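Local atomic coordinates of surface layer protein (Geobacillus stearothermophilus, PDB entry 2RA1), a protein that forms the regular surface layer that coats the bacterial cell, its N-terminal part probably binding a sugar polymer of the cell wall. Residues 231-236 / 244-249; 249-254 / 283-288; 274-279 / 288-293; 302-307 / 316-321; 328-333 / 360-365. All coordinates share one frame; numbering follows the deposited sequence.

Interaction 1: residues 231-236 / 244-249; sequences PKVESV and FKVTFT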
# COMPACT_ATOMS: atom_id res chain seq x y z
N PRO A 231 -23.74 -11.38 3.56
CA PRO A 231 -24.26 -10.52 4.63
C PRO A 231 -24.43 -11.32 5.92
O PRO A 231 -25.08 -12.36 5.92
CB PRO A 231 -25.62 -10.08 4.10
CG PRO A 231 -25.96 -11.10 3.04
CD PRO A 231 -24.64 -11.38 2.40
N LYS A 232 -23.83 -10.84 7.01
CA LYS A 232 -23.86 -11.60 8.24
C LYS A 232 -24.28 -10.76 9.43
O LYS A 232 -24.09 -9.54 9.44
CB LYS A 232 -22.48 -12.21 8.51
CG LYS A 232 -22.52 -13.48 9.33
CD LYS A 232 -22.31 -14.69 8.46
CE LYS A 232 -20.93 -14.67 7.82
NZ LYS A 232 -20.83 -13.74 6.65
N VAL A 233 -24.88 -11.41 10.42
CA VAL A 233 -25.13 -10.78 11.71
C VAL A 233 -23.88 -10.99 12.52
O VAL A 233 -23.46 -12.13 12.74
CB VAL A 233 -26.32 -11.41 12.46
CG1 VAL A 233 -26.34 -10.95 13.92
CG2 VAL A 233 -27.63 -11.08 11.77
N GLU A 234 -23.27 -9.90 12.97
CA GLU A 234 -22.01 -9.99 13.67
C GLU A 234 -22.17 -10.09 15.18
O GLU A 234 -21.41 -10.80 15.84
CB GLU A 234 -21.11 -8.80 13.32
CG GLU A 234 -19.64 -9.05 13.60
CD GLU A 234 -18.78 -7.83 13.31
OE1 GLU A 234 -17.77 -7.97 12.59
OE2 GLU A 234 -19.13 -6.73 13.81
N SER A 235 -23.15 -9.39 15.75
CA SER A 235 -23.24 -9.38 17.20
C SER A 235 -24.45 -8.67 17.78
O SER A 235 -25.11 -7.87 17.11
CB SER A 235 -21.96 -8.78 17.81
OG SER A 235 -21.87 -7.39 17.52
N VAL A 236 -24.72 -8.96 19.04
CA VAL A 236 -25.72 -8.22 19.78
C VAL A 236 -25.18 -7.87 21.17
O VAL A 236 -24.39 -8.62 21.75
CB VAL A 236 -27.06 -8.99 19.84
CG1 VAL A 236 -27.69 -9.05 18.44
CG2 VAL A 236 -26.89 -10.41 20.43
N PHE A 244 -31.46 -3.39 22.82
CA PHE A 244 -30.16 -3.96 22.53
C PHE A 244 -29.68 -3.54 21.14
O PHE A 244 -30.47 -3.14 20.29
CB PHE A 244 -30.18 -5.50 22.67
CG PHE A 244 -31.01 -6.20 21.63
CD1 PHE A 244 -30.48 -6.52 20.40
CD2 PHE A 244 -32.32 -6.55 21.90
CE1 PHE A 244 -31.24 -7.17 19.44
CE2 PHE A 244 -33.09 -7.19 20.96
CZ PHE A 244 -32.56 -7.51 19.73
N LYS A 245 -28.37 -3.62 20.95
CA LYS A 245 -27.73 -3.25 19.70
C LYS A 245 -27.44 -4.49 18.88
O LYS A 245 -26.93 -5.48 19.40
CB LYS A 245 -26.41 -2.54 20.02
CG LYS A 245 -25.62 -2.09 18.81
CD LYS A 245 -24.29 -1.55 19.27
CE LYS A 245 -23.51 -0.87 18.14
NZ LYS A 245 -22.19 -0.35 18.63
N VAL A 246 -27.79 -4.44 17.60
CA VAL A 246 -27.36 -5.48 16.67
C VAL A 246 -26.41 -4.90 15.62
O VAL A 246 -26.65 -3.81 15.09
CB VAL A 246 -28.55 -6.14 15.97
CG1 VAL A 246 -29.40 -5.09 15.28
CG2 VAL A 246 -28.07 -7.21 14.97
N THR A 247 -25.34 -5.63 15.32
CA THR A 247 -24.34 -5.21 14.34
C THR A 247 -24.33 -6.09 13.08
O THR A 247 -24.35 -7.32 13.17
CB THR A 247 -22.93 -5.23 14.96
OG1 THR A 247 -22.91 -4.39 16.12
CG2 THR A 247 -21.89 -4.73 13.96
N PHE A 248 -24.30 -5.47 11.91
CA PHE A 248 -24.23 -6.22 10.65
C PHE A 248 -22.87 -6.06 9.96
O PHE A 248 -22.21 -5.02 10.07
CB PHE A 248 -25.34 -5.79 9.70
CG PHE A 248 -26.70 -5.71 10.34
CD1 PHE A 248 -27.35 -4.49 10.46
CD2 PHE A 248 -27.34 -6.85 10.80
CE1 PHE A 248 -28.61 -4.42 11.04
CE2 PHE A 248 -28.60 -6.78 11.38
CZ PHE A 248 -29.24 -5.56 11.50
N THR A 249 -22.45 -7.09 9.22
CA THR A 249 -21.19 -7.02 8.49
C THR A 249 -21.40 -6.38 7.12
O THR A 249 -20.55 -6.47 6.25
CB THR A 249 -20.56 -8.42 8.28
OG1 THR A 249 -21.40 -9.20 7.42
CG2 THR A 249 -20.36 -9.15 9.61
O HOH W 1 -23.60 -5.42 18.33
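Val236 and Val246 meet at the apolar centre, where CG1 of Val236 lies 3.9 Å from CB of Val246. They form a non-hydrogen-bonded pair of the antiparallel hairpin that opens the bacterial Ig-like domain, strand 233-240 turning back into strand 243-248. CG1 of Val236 also approaches CE1 of Phe244 obliquely, while CG2 of Val233 sits at the edge of the Phe248 ring, near its plane. This apolar face is covered by strands 300-305 and 319-324, with the Phe323 ring meeting Phe244.

Between Val233 and Ser235 the register slips by one residue: Glu234 and Ser235 both stand opposite Thr247, a classic beta bulge. Glu234 N donates to Thr247 O (2.8 Å), and Thr247 N to Ser235 O (2.9 Å). With its CG anti to the backbone N (chi1 -160°) and the chain extended beyond it, the Glu234 side chain runs alongside Thr247 and brings OE2 to 3.4 Å from Thr247 CG2. A water joins the hydroxyls of Ser235 and Thr247. At the exposed end, Thr249 N gives a nearly straight bond to Lys232 O, and the return bond, from Lys232 N to Thr249 OG1 (3.0 Å), is bent to 136° at the hydrogen.

Interaction 2: residues 249-254 / 283-288; sequences TKPVDK and SGLTAT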
# COMPACT_ATOMS: atom_id res chain seq x y z
N THR A 249 -22.45 -7.09 9.22
CA THR A 249 -21.19 -7.02 8.49
C THR A 249 -21.40 -6.38 7.12
O THR A 249 -20.55 -6.47 6.25
CB THR A 249 -20.56 -8.42 8.28
OG1 THR A 249 -21.40 -9.20 7.42
CG2 THR A 249 -20.36 -9.15 9.61
N LYS A 250 -22.54 -5.73 6.94
CA LYS A 250 -22.96 -5.32 5.61
C LYS A 250 -24.33 -4.65 5.74
O LYS A 250 -25.26 -5.25 6.27
CB LYS A 250 -23.06 -6.56 4.73
CG LYS A 250 -22.82 -6.33 3.24
CD LYS A 250 -22.44 -7.62 2.53
CE LYS A 250 -22.28 -7.40 1.03
NZ LYS A 250 -22.48 -8.66 0.27
N PRO A 251 -24.45 -3.41 5.24
CA PRO A 251 -25.68 -2.62 5.41
C PRO A 251 -26.94 -3.42 5.09
O PRO A 251 -26.96 -4.22 4.15
CB PRO A 251 -25.50 -1.49 4.38
CG PRO A 251 -24.44 -2.01 3.44
CD PRO A 251 -23.51 -2.73 4.35
N VAL A 252 -27.98 -3.21 5.88
CA VAL A 252 -29.18 -4.02 5.77
C VAL A 252 -30.35 -3.28 5.12
O VAL A 252 -30.59 -2.09 5.37
CB VAL A 252 -29.59 -4.53 7.16
CG1 VAL A 252 -29.86 -3.36 8.10
CG2 VAL A 252 -30.80 -5.46 7.06
N ASP A 253 -31.07 -3.98 4.25
CA ASP A 253 -32.29 -3.45 3.67
C ASP A 253 -33.22 -3.07 4.81
O ASP A 253 -33.71 -3.94 5.52
CB ASP A 253 -32.93 -4.50 2.77
CG ASP A 253 -34.25 -4.04 2.17
OD1 ASP A 253 -34.62 -2.86 2.36
OD2 ASP A 253 -34.91 -4.87 1.50
N LYS A 254 -33.44 -1.77 5.00
CA LYS A 254 -34.21 -1.26 6.13
C LYS A 254 -35.66 -1.74 6.15
O LYS A 254 -36.36 -1.58 7.16
CB LYS A 254 -34.16 0.27 6.16
CG LYS A 254 -32.73 0.84 6.14
CD LYS A 254 -32.73 2.36 6.23
CE LYS A 254 -31.37 2.89 6.62
NZ LYS A 254 -30.38 2.70 5.53
N SER A 283 -26.09 4.77 8.73
CA SER A 283 -24.72 4.26 8.68
C SER A 283 -24.69 2.83 8.16
O SER A 283 -23.63 2.21 8.06
CB SER A 283 -24.06 4.32 10.07
OG SER A 283 -24.61 5.37 10.85
N GLY A 284 -25.88 2.30 7.88
CA GLY A 284 -26.04 1.01 7.25
C GLY A 284 -26.16 -0.20 8.17
O GLY A 284 -27.17 -0.90 8.16
N LEU A 285 -25.11 -0.44 8.96
CA LEU A 285 -24.86 -1.77 9.52
C LEU A 285 -24.96 -1.90 11.04
O LEU A 285 -24.20 -2.64 11.67
CB LEU A 285 -23.51 -2.31 9.01
CG LEU A 285 -22.47 -1.32 8.46
CD1 LEU A 285 -22.90 -0.78 7.11
CD2 LEU A 285 -22.15 -0.18 9.44
N THR A 286 -25.92 -1.20 11.63
CA THR A 286 -26.17 -1.32 13.05
C THR A 286 -27.57 -0.80 13.36
O THR A 286 -27.99 0.24 12.86
CB THR A 286 -25.11 -0.56 13.87
OG1 THR A 286 -25.68 -0.09 15.10
CG2 THR A 286 -24.58 0.63 13.08
N ALA A 287 -28.32 -1.54 14.16
CA ALA A 287 -29.67 -1.12 14.51
C ALA A 287 -29.92 -1.25 15.99
O ALA A 287 -29.28 -2.04 16.69
CB ALA A 287 -30.68 -1.93 13.74
N THR A 288 -30.86 -0.46 16.48
CA THR A 288 -31.29 -0.57 17.86
C THR A 288 -32.67 -1.22 17.92
O THR A 288 -33.62 -0.77 17.27
CB THR A 288 -31.29 0.80 18.57
OG1 THR A 288 -29.94 1.15 18.88
CG2 THR A 288 -32.12 0.75 19.85
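The Pro251 ring and the Leu285 side chain run alongside each other, and the pyrrolidine ring takes the leucine methyl against its CD corner: CD1 of Leu285 is 3.4 Å from CD of Pro251 and 3.8 Å from CB of the same ring. The leucine reaches this place through an unusual first torsion, chi1 20°, which almost eclipses CG with the backbone N; chi2 of -72° then turns CD1 toward the proline. CB of Leu285 lies 4.0 Å from Pro251 N.

Next to this pair Gly284 comes close to the proline, the two CA atoms 4.1 Å apart. Its backbone has positive phi and would press a CB against the preceding carbonyl, and such an atom would also crowd both Pro251 CB and Leu285 CD1. The contact thus joins two irregular pieces of the Ig-like domain, the loop that leaves strand 243-248 and the turn that leads into strand 286-291, whose regular part is already paired with strand 243-248.

One polar bond spans the two pieces: Val252 N donates to Gly284 O at 3.3 Å, a weak bond though fairly straight at 163°. Val252 places CG1 between its backbone N and carbonyl carbon, and from there the methyl touches the same Gly284 O at 3.6 Å. Its other methyl, CG2, packs on the ring of Phe316. Lys250 has an extended side chain whose NZ bonds to Leu229 O.

Interaction 3: residues 274-279 / 288-293; sequences YPKSVE and TVTLYD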
# COMPACT_ATOMS: atom_id res chain seq x y z
N TYR A 274 -40.99 -9.36 23.65
CA TYR A 274 -41.49 -8.80 22.40
C TYR A 274 -40.71 -7.58 21.96
O TYR A 274 -40.46 -6.68 22.75
CB TYR A 274 -42.97 -8.45 22.49
CG TYR A 274 -43.89 -9.63 22.72
CD1 TYR A 274 -44.34 -9.94 24.01
CD2 TYR A 274 -44.31 -10.42 21.66
CE1 TYR A 274 -45.20 -11.01 24.23
CE2 TYR A 274 -45.17 -11.51 21.87
CZ TYR A 274 -45.60 -11.80 23.17
OH TYR A 274 -46.45 -12.87 23.40
N PRO A 275 -40.31 -7.56 20.67
CA PRO A 275 -39.65 -6.39 20.08
C PRO A 275 -40.70 -5.30 19.82
O PRO A 275 -41.79 -5.60 19.32
CB PRO A 275 -39.12 -6.91 18.74
CG PRO A 275 -39.55 -8.32 18.62
CD PRO A 275 -40.60 -8.59 19.67
N LYS A 276 -40.39 -4.06 20.15
CA LYS A 276 -41.33 -2.97 19.90
C LYS A 276 -41.04 -2.26 18.58
O LYS A 276 -41.93 -2.01 17.78
CB LYS A 276 -41.30 -1.98 21.05
CG LYS A 276 -42.09 -0.72 20.80
CD LYS A 276 -42.15 0.12 22.03
CE LYS A 276 -43.01 1.36 21.83
NZ LYS A 276 -43.30 2.02 23.14
N SER A 277 -39.77 -1.94 18.35
CA SER A 277 -39.38 -1.16 17.21
C SER A 277 -37.95 -1.49 16.81
O SER A 277 -37.15 -1.92 17.64
CB SER A 277 -39.48 0.33 17.56
OG SER A 277 -38.67 0.64 18.69
N VAL A 278 -37.63 -1.28 15.54
CA VAL A 278 -36.26 -1.36 15.05
C VAL A 278 -35.87 -0.01 14.40
O VAL A 278 -36.59 0.51 13.54
CB VAL A 278 -36.09 -2.54 14.07
CG1 VAL A 278 -34.62 -2.77 13.73
CG2 VAL A 278 -36.69 -3.81 14.65
N GLU A 279 -34.75 0.55 14.83
CA GLU A 279 -34.27 1.83 14.31
C GLU A 279 -32.88 1.63 13.71
O GLU A 279 -31.90 1.49 14.43
CB GLU A 279 -34.20 2.88 15.42
CG GLU A 279 -35.55 3.30 15.99
CD GLU A 279 -35.54 3.47 17.52
OE1 GLU A 279 -35.11 2.52 18.22
OE2 GLU A 279 -35.96 4.54 18.01
N THR A 288 -30.86 -0.46 16.48
CA THR A 288 -31.29 -0.57 17.86
C THR A 288 -32.67 -1.22 17.92
O THR A 288 -33.62 -0.77 17.27
CB THR A 288 -31.29 0.80 18.57
OG1 THR A 288 -29.94 1.15 18.88
CG2 THR A 288 -32.12 0.75 19.85
N VAL A 289 -32.76 -2.32 18.66
CA VAL A 289 -34.03 -3.00 18.86
C VAL A 289 -34.60 -2.69 20.25
O VAL A 289 -33.95 -2.94 21.27
CB VAL A 289 -33.90 -4.52 18.64
CG1 VAL A 289 -35.21 -5.22 18.99
CG2 VAL A 289 -33.51 -4.82 17.19
N THR A 290 -35.80 -2.13 20.27
CA THR A 290 -36.44 -1.75 21.51
C THR A 290 -37.48 -2.83 21.87
O THR A 290 -38.22 -3.32 21.01
CB THR A 290 -37.10 -0.35 21.38
OG1 THR A 290 -36.09 0.62 21.11
CG2 THR A 290 -37.81 0.02 22.65
N LEU A 291 -37.51 -3.20 23.14
CA LEU A 291 -38.41 -4.25 23.61
C LEU A 291 -39.57 -3.63 24.37
O LEU A 291 -39.43 -2.57 24.97
CB LEU A 291 -37.66 -5.19 24.53
CG LEU A 291 -36.40 -5.79 23.90
CD1 LEU A 291 -35.52 -6.48 24.97
CD2 LEU A 291 -36.82 -6.75 22.78
N TYR A 292 -40.73 -4.29 24.32
CA TYR A 292 -41.82 -3.97 25.22
C TYR A 292 -41.43 -4.43 26.62
O TYR A 292 -41.71 -3.77 27.61
CB TYR A 292 -43.10 -4.70 24.79
CG TYR A 292 -43.83 -4.02 23.65
CD1 TYR A 292 -43.99 -4.65 22.43
CD2 TYR A 292 -44.36 -2.75 23.81
CE1 TYR A 292 -44.65 -4.03 21.38
CE2 TYR A 292 -45.02 -2.12 22.77
CZ TYR A 292 -45.16 -2.76 21.56
OH TYR A 292 -45.83 -2.12 20.53
N ASP A 293 -40.80 -5.59 26.68
CA ASP A 293 -40.51 -6.22 27.95
C ASP A 293 -39.17 -5.78 28.48
O ASP A 293 -38.34 -5.23 27.76
CB ASP A 293 -40.60 -7.74 27.80
CG ASP A 293 -41.96 -8.19 27.29
OD1 ASP A 293 -42.03 -8.81 26.21
OD2 ASP A 293 -42.96 -7.89 27.95
O HOH W 2 -44.85 -2.38 17.91
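Tyr274 and Asp293 close the open end of this antiparallel hairpin: Tyr274 N donates to Asp293 OD1 (2.8 Å), which accepts on its anti lone pair. The same oxygen lies 3.4 Å from CD1 of Tyr274, with the ring and carboxylate planes 49° apart. Replacing Asp293 by an alanine would probably leave the amide of Tyr274 without this acceptor and lose the side-chain tie at the end of the hairpin.

Tyr274 O in turn accepts from Tyr292 N. Further in, Lys276 and Ser277 both face Thr290 in a classic beta bulge, so Thr290 O takes two amides: one from Lys276 N, modelled implausibly short and so doubtful in length, and a weak one from Ser277 N (3.4 Å). Thr290 N repays Ser277 O. Beyond it Glu279 and Thr288 exchange both backbone bonds, each 3.0 Å between N and O.

The aliphatic part of Lys276 crosses the Tyr292 ring at about a right angle, CB standing 3.8 Å from the ring centroid in a CH-pi contact. A water donates to Lys276 O and also bonds to Tyr292 OH, tying the far end of the ring to the bulged strand.

On the other face Val278 and Val289 lie side by side and pack on Phe262 of strand 262-266, while strand 286-291 continues the sheet on its far side to strand 243-248.

Interaction 4: residues 302-307 / 316-321; sequences TVVTSG and FETSTN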
# COMPACT_ATOMS: atom_id res chain seq x y z
N THR A 302 -31.02 -14.85 24.14
CA THR A 302 -30.66 -15.28 22.80
C THR A 302 -31.55 -14.61 21.72
O THR A 302 -32.78 -14.62 21.78
CB THR A 302 -30.51 -16.85 22.70
OG1 THR A 302 -30.87 -17.30 21.40
CG2 THR A 302 -31.37 -17.54 23.72
N VAL A 303 -30.88 -13.99 20.75
CA VAL A 303 -31.50 -13.24 19.68
C VAL A 303 -31.42 -13.98 18.35
O VAL A 303 -30.36 -14.09 17.74
CB VAL A 303 -30.79 -11.89 19.48
CG1 VAL A 303 -31.47 -11.08 18.37
CG2 VAL A 303 -30.71 -11.11 20.82
N VAL A 304 -32.56 -14.47 17.89
CA VAL A 304 -32.63 -15.16 16.62
C VAL A 304 -33.17 -14.23 15.53
O VAL A 304 -34.32 -13.78 15.59
CB VAL A 304 -33.49 -16.46 16.77
CG1 VAL A 304 -33.82 -17.07 15.42
CG2 VAL A 304 -32.77 -17.48 17.64
N THR A 305 -32.33 -13.93 14.54
CA THR A 305 -32.68 -13.09 13.40
C THR A 305 -32.97 -13.94 12.19
O THR A 305 -32.22 -14.85 11.86
CB THR A 305 -31.52 -12.13 13.00
OG1 THR A 305 -30.26 -12.78 13.23
CG2 THR A 305 -31.57 -10.85 13.80
N SER A 306 -34.06 -13.64 11.50
CA SER A 306 -34.40 -14.35 10.28
C SER A 306 -34.96 -13.36 9.30
O SER A 306 -35.41 -12.29 9.68
CB SER A 306 -35.44 -15.43 10.57
OG SER A 306 -36.43 -14.93 11.46
N GLY A 307 -34.91 -13.70 8.02
CA GLY A 307 -35.58 -12.91 7.00
C GLY A 307 -34.95 -11.57 6.63
O GLY A 307 -35.55 -10.80 5.87
N PHE A 316 -29.28 -12.49 4.62
CA PHE A 316 -28.52 -12.89 5.80
C PHE A 316 -28.96 -14.30 6.13
O PHE A 316 -30.11 -14.67 5.91
CB PHE A 316 -28.82 -11.99 6.98
CG PHE A 316 -28.37 -10.58 6.80
CD1 PHE A 316 -28.99 -9.75 5.88
CD2 PHE A 316 -27.34 -10.06 7.57
CE1 PHE A 316 -28.59 -8.45 5.72
CE2 PHE A 316 -26.93 -8.76 7.42
CZ PHE A 316 -27.55 -7.95 6.49
N GLU A 317 -28.05 -15.10 6.66
CA GLU A 317 -28.44 -16.43 7.11
C GLU A 317 -29.16 -16.30 8.46
O GLU A 317 -28.74 -15.53 9.32
CB GLU A 317 -27.21 -17.33 7.23
CG GLU A 317 -27.48 -18.78 6.87
CD GLU A 317 -27.84 -18.98 5.40
OE1 GLU A 317 -27.11 -18.45 4.54
OE2 GLU A 317 -28.84 -19.67 5.12
N THR A 318 -30.25 -17.04 8.64
CA THR A 318 -30.84 -17.06 9.97
C THR A 318 -29.68 -17.25 10.94
O THR A 318 -28.80 -18.07 10.72
CB THR A 318 -31.93 -18.13 10.16
OG1 THR A 318 -33.03 -17.84 9.29
CG2 THR A 318 -32.45 -18.14 11.60
N SER A 319 -29.67 -16.45 11.99
CA SER A 319 -28.53 -16.44 12.87
C SER A 319 -28.96 -16.38 14.32
O SER A 319 -30.04 -15.87 14.65
CB SER A 319 -27.65 -15.25 12.52
OG SER A 319 -26.56 -15.15 13.41
N THR A 320 -28.12 -16.92 15.18
CA THR A 320 -28.38 -16.93 16.61
C THR A 320 -27.22 -16.23 17.28
O THR A 320 -26.06 -16.52 17.00
CB THR A 320 -28.44 -18.34 17.12
OG1 THR A 320 -29.31 -19.09 16.27
CG2 THR A 320 -28.95 -18.37 18.54
N ASN A 321 -27.53 -15.27 18.14
CA ASN A 321 -26.52 -14.46 18.78
C ASN A 321 -27.03 -14.04 20.15
O ASN A 321 -28.18 -13.63 20.28
CB ASN A 321 -26.22 -13.22 17.94
CG ASN A 321 -26.01 -13.55 16.48
OD1 ASN A 321 -26.86 -14.18 15.84
ND2 ASN A 321 -24.87 -13.14 15.94
O HOH W 3 -29.13 -12.45 15.45
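Val304 packs beside Thr320 in a non-hydrogen-bonded pair between antiparallel strands 300-305 and 319-324 of the Ig-like domain. From the valine CB, 4.1 Å from Ser319 O, the two branches part. CG1, anti to the backbone N (chi1 169°), passes 4.0 Å from the same carbonyl oxygen and crosses toward CG2 of Thr318. CG2 runs alongside the threonine and meets its methyl, Thr320 CG2, at 4.0 Å, with Thr320 OG1 only slightly farther. That threonine methyl also touches Thr302 OG1.

Two pairs of backbone bonds flank the valine. Val303 and Asn321 exchange one pair, with Val303 N to Asn321 O at 2.8 Å; Thr305 and Ser319 exchange the other.

The opposite face mixes Val303 with Thr305, Ser319 and Asn321 and lies against strand 233-240, whose Val233 and Val236 pack on the asparagine. Asn321 OD1 accepts from Ser319 OG at 2.6 Å, on a lone pair in the carbonyl plane, and also from a water. It is crowded as well by Thr320 O, another acceptor 2.7 Å from Asn321 OD1, so the modelled turn of the amide is open to doubt. The water accepts from Thr305 OG1 (2.5 Å) and gives Val303 O a second donor beside Asn321 N, so that hydroxyl, amide and main-chain carbonyl share one solvent molecule beneath apolar side chains.

Interaction 5: residues 328-333 / 360-365; sequences PVPASI and NVIKSG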
# COMPACT_ATOMS: atom_id res chain seq x y z
N PRO A 328 -24.56 -1.92 35.79
CA PRO A 328 -23.38 -1.59 36.61
C PRO A 328 -23.77 -1.16 38.01
O PRO A 328 -24.91 -0.76 38.26
CB PRO A 328 -22.75 -0.41 35.85
CG PRO A 328 -23.18 -0.60 34.45
CD PRO A 328 -24.59 -1.14 34.54
N VAL A 329 -22.82 -1.27 38.93
CA VAL A 329 -23.07 -0.89 40.30
C VAL A 329 -22.17 0.28 40.69
O VAL A 329 -21.02 0.08 41.08
CB VAL A 329 -22.80 -2.08 41.23
CG1 VAL A 329 -23.40 -1.83 42.61
CG2 VAL A 329 -23.35 -3.35 40.59
N PRO A 330 -22.70 1.50 40.58
CA PRO A 330 -22.00 2.71 41.04
C PRO A 330 -21.60 2.57 42.50
O PRO A 330 -22.43 2.19 43.34
CB PRO A 330 -23.06 3.80 40.91
CG PRO A 330 -24.00 3.30 39.88
CD PRO A 330 -24.04 1.81 40.06
N ALA A 331 -20.35 2.87 42.82
CA ALA A 331 -19.90 2.83 44.19
C ALA A 331 -19.38 4.19 44.61
O ALA A 331 -19.52 4.59 45.77
CB ALA A 331 -18.83 1.78 44.36
N SER A 332 -18.76 4.90 43.68
CA SER A 332 -18.28 6.24 43.99
C SER A 332 -18.52 7.25 42.86
O SER A 332 -18.71 6.89 41.70
CB SER A 332 -16.80 6.19 44.41
OG SER A 332 -15.93 6.32 43.32
N ILE A 333 -18.54 8.53 43.23
CA ILE A 333 -18.67 9.58 42.25
C ILE A 333 -17.92 10.82 42.70
O ILE A 333 -18.00 11.21 43.85
CB ILE A 333 -20.15 9.91 41.95
CG1 ILE A 333 -20.22 10.85 40.74
CG2 ILE A 333 -20.83 10.52 43.15
CD1 ILE A 333 -21.58 11.35 40.44
N ASN A 360 -13.18 0.80 38.92
CA ASN A 360 -13.31 0.94 37.48
C ASN A 360 -14.36 1.98 37.15
O ASN A 360 -15.43 2.01 37.76
CB ASN A 360 -13.70 -0.39 36.84
CG ASN A 360 -12.72 -1.48 37.15
OD1 ASN A 360 -11.53 -1.36 36.86
ND2 ASN A 360 -13.21 -2.55 37.76
N VAL A 361 -14.03 2.82 36.17
CA VAL A 361 -14.92 3.87 35.73
C VAL A 361 -16.10 3.27 35.01
O VAL A 361 -15.93 2.45 34.10
CB VAL A 361 -14.20 4.80 34.75
CG1 VAL A 361 -15.21 5.67 34.01
CG2 VAL A 361 -13.18 5.64 35.49
N ILE A 362 -17.30 3.67 35.41
CA ILE A 362 -18.53 3.23 34.76
C ILE A 362 -18.92 4.24 33.71
O ILE A 362 -19.37 5.35 34.05
CB ILE A 362 -19.68 3.10 35.77
CG1 ILE A 362 -19.45 1.91 36.71
CG2 ILE A 362 -20.99 2.95 35.02
CD1 ILE A 362 -20.34 1.93 37.92
N LYS A 363 -18.77 3.89 32.44
CA LYS A 363 -19.01 4.88 31.39
C LYS A 363 -20.49 5.12 31.07
O LYS A 363 -20.89 6.23 30.77
CB LYS A 363 -18.18 4.59 30.13
CG LYS A 363 -16.74 4.17 30.46
CD LYS A 363 -15.70 4.70 29.46
CE LYS A 363 -14.43 3.81 29.43
NZ LYS A 363 -13.85 3.46 30.78
N SER A 364 -21.31 4.08 31.17
CA SER A 364 -22.72 4.24 30.85
C SER A 364 -23.59 3.39 31.77
O SER A 364 -23.08 2.72 32.65
CB SER A 364 -22.99 3.89 29.38
OG SER A 364 -22.90 2.49 29.16
N GLY A 365 -24.90 3.46 31.58
CA GLY A 365 -25.83 2.63 32.32
C GLY A 365 -26.25 3.20 33.65
O GLY A 365 -26.55 2.45 34.58
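The contact lies at the entrance to the last domain of this fragment, where the chain coming from the Ig-like domain leads into strand 332-335 and passes a loop between strands 352-355 and 367-372. Ile362 is its centre, directed toward the proline-rich segment. Its CG2 meets CB of Pro328 at 3.9 Å, and CD1 lies equally far from that same proline atom, so two branches of the isoleucine straddle one ring carbon. CG1, beside the backbone N (chi1 -70°), carries on through an extended chi2 of 165° and delivers CD1 to Pro330, 3.6 Å from its N. Here the methyl rests against the backbone of the Val329-Pro330 link, with Val329 C at 3.7 Å, more closely than against the ring carbon CD of Pro330 at 4.3 Å.

Strand 332-335, into which the segment runs, pairs antiparallel with strand 352-355 in a two-stranded sheet; Ala331 and Ser332 both face Lys355 there, a classic beta bulge. Ile362 is tied by backbone bonding to Val354 of that second strand, and Pro330 packs on Val354 too. An alanine in place of Ile362 would probably open a gap between Pro328 and Pro330 and lose the apolar cover that joins the loop to the incoming chain.

Farther along the loop the contact turns from methyl groups to carbonyls. CG of Pro328 comes to 3.8 Å from Ser364 O, and CD of the same ring approaches Gly365 O. Gly365 has positive phi (86°), and a CB there would press closely on Pro328 CD.

In the fold
Interactions 1 to 4 belong to the Ig-like domain, whereas interaction 5 stands apart at the head of the next one, its nearest atoms about 11 Å or more from the others. Interactions 1, 3 and 4 pair antiparallel strands of one sheet; 1 and 3 each carry a classic bulge, and 4 has none. Interactions 1 and 2 are partly buried, 3 and 4 superficial. Interaction 1 turns its valines onto the asparagine of interaction 4, which adds a hydroxyl-amide-water cluster; interaction 3 has the most cross-strand hydrogen bonds. Interaction 2 shares Thr249 with interaction 1 and Thr288 with interaction 3, trading strand pairing for loop packing and one weak bond. Interaction 5, also superficial, relies on apolar contacts.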